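PDB 6EI6: coiled-coil and C2 domain-containing protein 1-like from Drosophila melanogaster, which binds phosphatidylinositol monophosphates and regulates endosomal ESCRT sorting, supporting full activity of the ESCRT-III core component Shrub, probably by preventing its inappropriate polymerisation. Local coordinates for residues 42-53 / 258-268. Residues are numbered along the deposited sequence; the frame is centred on the assembly and turned at random.
Sequences MEEQLAKQLMMC and MEHITEKWLVL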
loop_
_atom_site.group_PDB
_atom_site.type_symbol
_atom_site.label_atom_id
_atom_site.label_comp_id
_atom_site.label_asym_id
_atom_site.label_seq_id
_atom_site.Cartn_x
_atom_site.Cartn_y
_atom_site.Cartn_z
ATOM N N MET A 42 8.155 19.773 -15.181
ATOM C CA MET A 42 6.750 20.157 -15.124
ATOM C C MET A 42 5.857 18.931 -15.242
ATOM O O MET A 42 4.926 18.729 -14.452
ATOM C CB MET A 42 6.439 21.156 -16.244
ATOM C CG MET A 42 6.951 22.556 -15.997
ATOM S SD MET A 42 6.877 23.593 -17.478
ATOM C CE MET A 42 5.075 23.687 -17.727
ATOM N N GLU A 43 6.130 18.097 -16.236
ATOM C CA GLU A 43 5.308 16.917 -16.448
ATOM C C GLU A 43 5.468 15.912 -15.304
ATOM O O GLU A 43 4.477 15.357 -14.808
ATOM C CB GLU A 43 5.675 16.310 -17.795
ATOM C CG GLU A 43 4.754 15.218 -18.212
ATOM C CD GLU A 43 4.896 14.884 -19.668
ATOM O OE1 GLU A 43 5.387 15.766 -20.436
ATOM O OE2 GLU A 43 4.518 13.739 -20.020
ATOM N N GLU A 44 6.704 15.681 -14.854
ATOM C CA GLU A 44 6.935 14.819 -13.694
ATOM C C GLU A 44 6.176 15.312 -12.472
ATOM O O GLU A 44 5.542 14.519 -11.757
ATOM C CB GLU A 44 8.427 14.759 -13.376
ATOM C CG GLU A 44 9.202 13.997 -14.397
ATOM C CD GLU A 44 9.126 12.499 -14.134
ATOM O OE1 GLU A 44 9.019 12.098 -12.931
ATOM O OE2 GLU A 44 9.137 11.725 -15.124
ATOM N N GLN A 45 6.267 16.623 -12.200
ATOM C CA GLN A 45 5.608 17.174 -11.030
ATOM C C GLN A 45 4.108 16.936 -11.093
ATOM O O GLN A 45 3.495 16.541 -10.091
ATOM C CB GLN A 45 5.907 18.662 -10.902
ATOM C CG GLN A 45 5.159 19.319 -9.735
ATOM C CD GLN A 45 5.783 18.964 -8.394
ATOM O OE1 GLN A 45 6.976 18.718 -8.323
ATOM N NE2 GLN A 45 4.977 18.939 -7.330
ATOM N N LEU A 46 3.504 17.157 -12.268
ATOM C CA LEU A 46 2.066 16.979 -12.410
ATOM C C LEU A 46 1.693 15.505 -12.298
ATOM O O LEU A 46 0.696 15.160 -11.651
ATOM C CB LEU A 46 1.594 17.568 -13.750
ATOM C CG LEU A 46 1.632 19.101 -13.866
ATOM C CD1 LEU A 46 1.490 19.575 -15.336
ATOM C CD2 LEU A 46 0.564 19.751 -12.981
ATOM N N ALA A 47 2.500 14.621 -12.901
ATOM C CA ALA A 47 2.275 13.185 -12.750
ATOM C C ALA A 47 2.343 12.758 -11.285
ATOM O O ALA A 47 1.516 11.951 -10.838
ATOM C CB ALA A 47 3.277 12.383 -13.597
ATOM N N LYS A 48 3.297 13.304 -10.508
ATOM C CA LYS A 48 3.338 12.988 -9.075
ATOM C C LYS A 48 2.104 13.506 -8.364
ATOM O O LYS A 48 1.579 12.852 -7.454
ATOM C CB LYS A 48 4.571 13.579 -8.402
ATOM C CG LYS A 48 5.860 12.827 -8.606
ATOM C CD LYS A 48 7.022 13.552 -7.914
ATOM C CE LYS A 48 8.346 12.926 -8.312
ATOM N NZ LYS A 48 8.458 12.732 -9.801
ATOM N N GLN A 49 1.633 14.689 -8.754
ATOM C CA GLN A 49 0.426 15.241 -8.150
ATOM C C GLN A 49 -0.781 14.378 -8.489
ATOM O O GLN A 49 -1.626 14.101 -7.622
ATOM C CB GLN A 49 0.216 16.687 -8.631
ATOM C CG GLN A 49 1.122 17.704 -7.947
ATOM C CD GLN A 49 1.082 19.125 -8.568
ATOM O OE1 GLN A 49 2.028 19.892 -8.387
ATOM N NE2 GLN A 49 0.002 19.465 -9.297
ATOM N N LEU A 50 -0.886 13.970 -9.758
ATOM C CA LEU A 50 -1.943 13.047 -10.169
ATOM C C LEU A 50 -1.949 11.791 -9.296
ATOM O O LEU A 50 -2.993 11.401 -8.758
ATOM C CB LEU A 50 -1.757 12.673 -11.633
ATOM C CG LEU A 50 -2.901 11.897 -12.228
ATOM C CD1 LEU A 50 -4.180 12.710 -12.076
ATOM C CD2 LEU A 50 -2.572 11.577 -13.690
ATOM N N MET A 51 -0.780 11.163 -9.132
ATOM C CA MET A 51 -0.680 9.980 -8.289
ATOM C C MET A 51 -1.218 10.239 -6.894
ATOM O O MET A 51 -1.925 9.391 -6.330
ATOM C CB MET A 51 0.769 9.503 -8.194
ATOM C CG MET A 51 0.910 8.141 -7.514
ATOM S SD MET A 51 0.206 6.800 -8.533
ATOM C CE MET A 51 1.318 6.847 -9.916
ATOM N N MET A 52 -0.879 11.396 -6.305
ATOM C CA MET A 52 -1.347 11.690 -4.951
ATOM C C MET A 52 -2.863 11.830 -4.920
ATOM O O MET A 52 -3.518 11.354 -3.988
ATOM C CB MET A 52 -0.686 12.955 -4.413
ATOM C CG MET A 52 0.719 12.737 -3.842
ATOM S SD MET A 52 1.391 14.204 -2.974
ATOM C CE MET A 52 0.098 14.495 -1.763
ATOM N N CYS A 53 -3.435 12.464 -5.938
ATOM C CA CYS A 53 -4.889 12.577 -6.022
ATOM C C CYS A 53 -5.555 11.210 -6.042
ATOM O O CYS A 53 -6.541 10.984 -5.335
ATOM C CB CYS A 53 -5.295 13.366 -7.269
ATOM S SG CYS A 53 -4.785 15.063 -7.149
ATOM N N MET A 258 5.827 14.061 1.106
ATOM C CA MET A 258 4.542 14.221 0.432
ATOM C C MET A 258 3.920 15.561 0.783
ATOM O O MET A 258 3.324 16.221 -0.075
ATOM C CB MET A 258 3.598 13.069 0.795
ATOM C CG MET A 258 3.958 11.729 0.099
ATOM S SD MET A 258 3.059 10.289 0.724
ATOM C CE MET A 258 1.374 10.722 0.257
ATOM N N GLU A 259 4.051 15.979 2.040
ATOM C CA GLU A 259 3.521 17.271 2.449
ATOM C C GLU A 259 4.227 18.407 1.726
ATOM O O GLU A 259 3.599 19.402 1.366
ATOM C CB GLU A 259 3.648 17.434 3.957
ATOM C CG GLU A 259 2.548 16.735 4.726
ATOM C CD GLU A 259 2.872 16.591 6.213
ATOM O OE1 GLU A 259 4.067 16.734 6.592
ATOM O OE2 GLU A 259 1.924 16.330 6.998
ATOM N N HIS A 260 5.529 18.280 1.486
ATOM C CA HIS A 260 6.214 19.337 0.758
ATOM C C HIS A 260 5.597 19.524 -0.619
ATOM O O HIS A 260 5.356 20.661 -1.041
ATOM C CB HIS A 260 7.715 19.050 0.680
ATOM C CG HIS A 260 8.381 18.994 2.029
ATOM N ND1 HIS A 260 7.845 19.599 3.152
ATOM C CD2 HIS A 260 9.530 18.397 2.441
ATOM C CE1 HIS A 260 8.626 19.370 4.196
ATOM N NE2 HIS A 260 9.655 18.642 3.793
ATOM N N ILE A 261 5.271 18.419 -1.307
ATOM C CA ILE A 261 4.623 18.519 -2.613
ATOM C C ILE A 261 3.294 19.252 -2.502
ATOM O O ILE A 261 2.936 20.069 -3.358
ATOM C CB ILE A 261 4.436 17.118 -3.217
ATOM C CG1 ILE A 261 5.809 16.485 -3.452
ATOM C CG2 ILE A 261 3.547 17.172 -4.497
ATOM C CD1 ILE A 261 5.749 15.299 -4.317
ATOM N N THR A 262 2.530 18.963 -1.462
ATOM C CA THR A 262 1.232 19.606 -1.373
ATOM C C THR A 262 1.348 21.116 -1.085
ATOM O O THR A 262 0.395 21.862 -1.336
ATOM C CB THR A 262 0.385 18.866 -0.336
ATOM O OG1 THR A 262 -0.983 19.085 -0.647
ATOM C CG2 THR A 262 0.666 19.335 1.068
ATOM N N GLU A 263 2.507 21.583 -0.620
ATOM C CA GLU A 263 2.711 22.992 -0.342
ATOM C C GLU A 263 3.152 23.775 -1.556
ATOM O O GLU A 263 3.103 25.008 -1.530
ATOM C CB GLU A 263 3.739 23.168 0.764
ATOM C CG GLU A 263 3.165 22.882 2.127
ATOM C CD GLU A 263 4.237 22.434 3.083
ATOM O OE1 GLU A 263 5.425 22.769 2.804
ATOM O OE2 GLU A 263 3.898 21.744 4.090
ATOM N N LYS A 264 3.591 23.100 -2.605
ATOM C CA LYS A 264 3.905 23.741 -3.865
ATOM C C LYS A 264 3.196 22.994 -4.993
ATOM O O LYS A 264 3.797 22.356 -5.847
ATOM C CB LYS A 264 5.407 23.810 -4.083
ATOM C CG LYS A 264 6.181 24.015 -2.814
ATOM C CD LYS A 264 7.594 24.524 -3.092
ATOM C CE LYS A 264 8.615 23.381 -3.009
ATOM N NZ LYS A 264 9.992 23.849 -3.371
ATOM N N TRP A 265 1.881 23.086 -4.998
ATOM C CA TRP A 265 1.094 22.460 -6.036
ATOM C C TRP A 265 1.307 23.224 -7.336
ATOM O O TRP A 265 0.895 24.385 -7.457
ATOM C CB TRP A 265 -0.379 22.471 -5.624
ATOM C CG TRP A 265 -1.231 21.462 -6.288
ATOM C CD1 TRP A 265 -2.156 21.688 -7.269
ATOM C CD2 TRP A 265 -1.301 20.064 -5.983
ATOM N NE1 TRP A 265 -2.790 20.517 -7.600
ATOM C CE2 TRP A 265 -2.287 19.506 -6.818
ATOM C CE3 TRP A 265 -0.635 19.236 -5.071
ATOM C CZ2 TRP A 265 -2.600 18.151 -6.798
ATOM C CZ3 TRP A 265 -0.939 17.899 -5.047
ATOM C CH2 TRP A 265 -1.918 17.362 -5.910
ATOM N N LEU A 266 1.918 22.579 -8.325
ATOM C CA LEU A 266 2.079 23.231 -9.621
ATOM C C LEU A 266 0.733 23.261 -10.337
ATOM O O LEU A 266 0.042 22.245 -10.403
ATOM C CB LEU A 266 3.127 22.509 -10.452
ATOM C CG LEU A 266 3.706 23.233 -11.648
ATOM C CD1 LEU A 266 5.136 22.821 -11.847
ATOM C CD2 LEU A 266 2.883 22.976 -12.919
ATOM N N VAL A 267 0.366 24.438 -10.855
ATOM C CA VAL A 267 -0.908 24.691 -11.532
ATOM C C VAL A 267 -0.617 25.559 -12.752
ATOM O O VAL A 267 0.098 26.557 -12.640
ATOM C CB VAL A 267 -1.909 25.414 -10.596
ATOM C CG1 VAL A 267 -3.109 25.978 -11.363
ATOM C CG2 VAL A 267 -2.359 24.539 -9.449
ATOM N N LEU A 268 -1.154 25.203 -13.918
ATOM C CA LEU A 268 -0.934 26.086 -15.063
ATOM C C LEU A 268 -1.757 27.369 -14.927
ATOM O O LEU A 268 -2.849 27.373 -14.342
ATOM C CB LEU A 268 -1.296 25.390 -16.367
ATOM C CG LEU A 268 -0.623 24.033 -16.567
ATOM C CD1 LEU A 268 -1.078 23.401 -17.867
ATOM C CD2 LEU A 268 0.893 24.114 -16.498
#
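Q49 on helix 34-62 lies against W265 and L266, where the chain, after strand 241-249 of the C2 beta-sandwich, runs through helix 255-263 into strand 265-268; this strand pairs antiparallel with strand 99-102 beside the helical hairpin of 34-62 and 66-91. The tight part centres on the Q49 amide, which bonds both backbone polar atoms of L266: L266 N donates to Q49 OE1 (2.7 Å), tilted from the carbonyl plane, while Q49 NE2 gives a nearly straight bond (172°) to a lone pair of L266 O at 3.0 Å. Extended beyond CG, the same side chain lies over one face of the indole, amide and ring planes 19° apart, with CG 3.5 Å from the centroid of the six-membered ring in a CH-pi contact. C53 SG meets that ring at its edge. With an alanine at Q49, L266 N and O would probably lose these partners, and the indole the amide stacked on it. I261 sits as a knob among Q45, K48, Q49 and M52, its CG2 4.0 Å from M52 SD. Toward solvent the packing is looser: I261 CD1 comes only to 4.2 Å from K48 CD, and K48 NZ forms a salt bridge with E44 OE1. Q45, CG anti to its backbone nitrogen (chi1 176°), bends at chi2 so that NE2 reaches a lone pair of Q49 OE1, 3.3 Å away, giving that oxygen its second donor.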